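Local coordinates for putative surface-anchored fimbrial subunit (Corynebacterium diphtheriae, PDB 3HR6), which forms the shaft of surface pili as the major pilin, a chain of tandem Ig-like modules stabilised by isopeptide and disulfide bonds, at residues T206-I214 with L244-V253. Residues are numbered along the deposited sequence; the frame is centred on the assembly and turned at random.
Sequences TVTLGGKPI and LDQHKDQELV
Leu-209 has CG anti to the backbone N (chi1 -178°), and chi2 57° carries CD2 over the centre of the His-247 ring, whose CG is anti to its carbonyl carbon (chi1 -66°); CD2 lies 3.8 Å from the centroid, a CH-pi contact. The same methyl meets Leu-244 CD1 at 3.6 Å. In the ring plane, His-247 ND1 donates to Gln-250 OE1 (2.7 Å), reaching that oxygen from above its carbonyl plane, which helps hold the ring's rotation with one face to the leucine. Gln-250 OE1 also lies 3.5 Å from Gly-210 CA, in the type I' hairpin turn 209-212. Thr-208 and Val-253 form an antiparallel hydrogen-bonded pair, and Gly-210 N donates to Glu-251 O (2.9 Å), an oxygen that also accepts from a water held by Thr-208 OG1 and Gly-211 N. On the face carrying Leu-209 and Leu-252, Leu-252 CD1 touches Val-207 CG1 (3.8 Å) and Ile-214 CD1 (3.7 Å). Strand 206-209 joins strand 251-259 and the short, weakly bonded strand 212-213 in an antiparallel sheet of the Cna-B-like domain; Val-234 and Leu-236 of strand 229-236 and Phe-187 of strand 187-192, from the facing sheet, cover its apolar side, and strand 166-174 flanks strand 251-259 on its other edge.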
loop_
_atom_site.group_PDB
_atom_site.type_symbol
_atom_site.label_atom_id
_atom_site.label_comp_id
_atom_site.label_asym_id
_atom_site.label_seq_id
_atom_site.Cartn_x
_atom_site.Cartn_y
_atom_site.Cartn_z
ATOM N N THR A 206 8.228 -3.095 -13.354
ATOM C CA THR A 206 7.430 -3.442 -14.502
ATOM C C THR A 206 5.966 -3.112 -14.259
ATOM O O THR A 206 5.463 -3.153 -13.125
ATOM C CB THR A 206 7.559 -4.942 -14.858
ATOM O OG1 THR A 206 7.019 -5.721 -13.782
ATOM C CG2 THR A 206 9.071 -5.304 -15.132
ATOM N N VAL A 207 5.307 -2.802 -15.361
ATOM C CA VAL A 207 3.926 -2.409 -15.331
ATOM C C VAL A 207 3.253 -3.097 -16.505
ATOM O O VAL A 207 3.683 -2.969 -17.691
ATOM C CB VAL A 207 3.730 -0.890 -15.430
ATOM C CG1 VAL A 207 2.250 -0.527 -15.321
ATOM C CG2 VAL A 207 4.544 -0.115 -14.399
ATOM N N THR A 208 2.182 -3.821 -16.178
ATOM C CA THR A 208 1.370 -4.469 -17.191
ATOM C C THR A 208 -0.116 -4.166 -16.951
ATOM O O THR A 208 -0.545 -3.975 -15.819
ATOM C CB THR A 208 1.562 -5.988 -17.185
ATOM O OG1 THR A 208 1.054 -6.543 -15.973
ATOM C CG2 THR A 208 3.051 -6.358 -17.283
ATOM N N LEU A 209 -0.875 -4.088 -18.024
ATOM C CA LEU A 209 -2.331 -3.944 -17.979
ATOM C C LEU A 209 -2.936 -5.099 -18.759
ATOM O O LEU A 209 -2.687 -5.234 -19.934
ATOM C CB LEU A 209 -2.755 -2.621 -18.606
ATOM C CG LEU A 209 -4.246 -2.260 -18.618
ATOM C CD1 LEU A 209 -4.814 -2.272 -17.186
ATOM C CD2 LEU A 209 -4.489 -0.943 -19.295
ATOM N N GLY A 210 -3.716 -5.949 -18.098
ATOM C CA GLY A 210 -4.330 -7.076 -18.817
ATOM C C GLY A 210 -3.253 -8.027 -19.322
ATOM O O GLY A 210 -3.435 -8.677 -20.369
ATOM N N GLY A 211 -2.163 -8.104 -18.563
ATOM C CA GLY A 211 -0.990 -8.877 -18.890
ATOM C C GLY A 211 -0.196 -8.342 -20.080
ATOM O O GLY A 211 0.739 -8.990 -20.509
ATOM N N LYS A 212 -0.528 -7.153 -20.567
ATOM C CA LYS A 212 0.208 -6.528 -21.662
ATOM C C LYS A 212 1.080 -5.366 -21.166
ATOM O O LYS A 212 0.692 -4.609 -20.293
ATOM C CB LYS A 212 -0.739 -5.999 -22.725
ATOM C CG LYS A 212 -1.496 -7.061 -23.548
ATOM C CD LYS A 212 -2.480 -6.369 -24.458
ATOM C CE LYS A 212 -3.458 -7.306 -25.161
ATOM N NZ LYS A 212 -4.383 -6.493 -26.011
ATOM N N PRO A 213 2.255 -5.178 -21.792
ATOM C CA PRO A 213 3.054 -4.018 -21.453
ATOM C C PRO A 213 2.318 -2.743 -21.909
ATOM O O PRO A 213 1.473 -2.792 -22.800
ATOM C CB PRO A 213 4.344 -4.253 -22.262
ATOM C CG PRO A 213 3.855 -4.960 -23.489
ATOM C CD PRO A 213 2.815 -5.911 -22.939
ATOM N N ILE A 214 2.583 -1.624 -21.238
ATOM C CA ILE A 214 1.904 -0.359 -21.548
ATOM C C ILE A 214 2.820 0.602 -22.326
ATOM O O ILE A 214 4.033 0.594 -22.130
ATOM C CB ILE A 214 1.451 0.335 -20.231
ATOM C CG1 ILE A 214 0.564 -0.595 -19.415
ATOM C CG2 ILE A 214 0.709 1.639 -20.513
ATOM C CD1 ILE A 214 0.029 0.039 -18.142
ATOM N N LEU A 244 -8.508 3.619 -20.585
ATOM C CA LEU A 244 -8.520 2.723 -19.428
ATOM C C LEU A 244 -9.926 2.255 -19.082
ATOM O O LEU A 244 -10.109 1.150 -18.565
ATOM C CB LEU A 244 -7.835 3.395 -18.227
ATOM C CG LEU A 244 -7.476 2.506 -17.050
ATOM C CD1 LEU A 244 -6.401 1.524 -17.456
ATOM C CD2 LEU A 244 -7.070 3.388 -15.855
ATOM N N ASP A 245 -10.924 3.078 -19.379
ATOM C CA ASP A 245 -12.313 2.664 -19.258
ATOM C C ASP A 245 -12.703 1.487 -20.151
ATOM O O ASP A 245 -13.803 0.947 -19.999
ATOM C CB ASP A 245 -13.272 3.829 -19.510
ATOM C CG ASP A 245 -13.070 4.468 -20.860
ATOM O OD1 ASP A 245 -11.916 4.770 -21.188
ATOM O OD2 ASP A 245 -14.059 4.680 -21.574
ATOM N N GLN A 246 -11.850 1.110 -21.107
ATOM C CA GLN A 246 -12.100 -0.074 -21.915
ATOM C C GLN A 246 -11.446 -1.341 -21.353
ATOM O O GLN A 246 -11.554 -2.404 -21.957
ATOM C CB GLN A 246 -11.651 0.179 -23.354
ATOM C CG GLN A 246 -12.386 1.383 -23.938
ATOM C CD GLN A 246 -11.908 1.824 -25.318
ATOM O OE1 GLN A 246 -10.726 1.724 -25.662
ATOM N NE2 GLN A 246 -12.844 2.342 -26.118
ATOM N N HIS A 247 -10.783 -1.224 -20.207
ATOM C CA HIS A 247 -10.078 -2.348 -19.603
ATOM C C HIS A 247 -10.733 -2.693 -18.292
ATOM O O HIS A 247 -10.100 -3.186 -17.409
ATOM C CB HIS A 247 -8.585 -2.027 -19.395
ATOM C CG HIS A 247 -7.848 -1.847 -20.688
ATOM N ND1 HIS A 247 -7.039 -2.820 -21.247
ATOM C CD2 HIS A 247 -7.825 -0.805 -21.547
ATOM C CE1 HIS A 247 -6.556 -2.377 -22.398
ATOM N NE2 HIS A 247 -7.028 -1.162 -22.610
ATOM N N LYS A 248 -12.048 -2.521 -18.234
ATOM C CA LYS A 248 -12.748 -2.815 -16.984
ATOM C C LYS A 248 -12.473 -4.238 -16.571
ATOM O O LYS A 248 -12.415 -5.139 -17.417
ATOM C CB LYS A 248 -14.223 -2.568 -17.139
ATOM C CG LYS A 248 -14.912 -3.437 -18.139
ATOM C CD LYS A 248 -16.280 -2.817 -18.467
ATOM C CE LYS A 248 -16.958 -3.539 -19.582
ATOM N NZ LYS A 248 -17.200 -4.953 -19.166
ATOM N N ASP A 249 -12.253 -4.404 -15.266
ATOM C CA ASP A 249 -12.024 -5.681 -14.615
ATOM C C ASP A 249 -10.704 -6.366 -14.940
ATOM O O ASP A 249 -10.431 -7.439 -14.408
ATOM C CB ASP A 249 -13.215 -6.627 -14.801
ATOM C CG ASP A 249 -14.492 -6.032 -14.281
ATOM O OD1 ASP A 249 -14.495 -5.490 -13.157
ATOM O OD2 ASP A 249 -15.478 -6.073 -15.019
ATOM N N GLN A 250 -9.873 -5.729 -15.770
ATOM C CA GLN A 250 -8.486 -6.182 -15.964
ATOM C C GLN A 250 -7.631 -5.727 -14.798
ATOM O O GLN A 250 -8.036 -4.869 -14.013
ATOM C CB GLN A 250 -7.935 -5.642 -17.304
ATOM C CG GLN A 250 -8.706 -6.150 -18.488
ATOM C CD GLN A 250 -8.166 -5.604 -19.787
ATOM O OE1 GLN A 250 -7.056 -5.083 -19.822
ATOM N NE2 GLN A 250 -8.936 -5.713 -20.850
ATOM N N GLU A 251 -6.434 -6.306 -14.657
ATOM C CA GLU A 251 -5.523 -5.916 -13.591
ATOM C C GLU A 251 -4.379 -5.121 -14.164
ATOM O O GLU A 251 -3.849 -5.454 -15.223
ATOM C CB GLU A 251 -4.983 -7.098 -12.820
ATOM C CG GLU A 251 -6.086 -7.783 -12.070
ATOM C CD GLU A 251 -5.638 -8.959 -11.262
ATOM O OE1 GLU A 251 -4.457 -9.394 -11.336
ATOM O OE2 GLU A 251 -6.534 -9.454 -10.558
ATOM N N LEU A 252 -4.079 -4.039 -13.476
ATOM C CA LEU A 252 -2.855 -3.318 -13.628
ATOM C C LEU A 252 -1.888 -3.906 -12.623
ATOM O O LEU A 252 -2.151 -3.799 -11.427
ATOM C CB LEU A 252 -3.125 -1.836 -13.328
ATOM C CG LEU A 252 -1.904 -0.935 -13.433
ATOM C CD1 LEU A 252 -1.504 -0.777 -14.864
ATOM C CD2 LEU A 252 -2.184 0.464 -12.763
ATOM N N VAL A 253 -0.764 -4.474 -13.056
ATOM C CA VAL A 253 0.165 -5.142 -12.159
ATOM C C VAL A 253 1.486 -4.410 -12.188
ATOM O O VAL A 253 2.000 -4.190 -13.259
ATOM C CB VAL A 253 0.377 -6.618 -12.543
ATOM C CG1 VAL A 253 1.410 -7.264 -11.581
ATOM C CG2 VAL A 253 -0.999 -7.370 -12.523
HETATM O O HOH W 1 4.286 -6.029 -13.836
HETATM O O HOH W 2 -1.576 -7.046 -15.926
#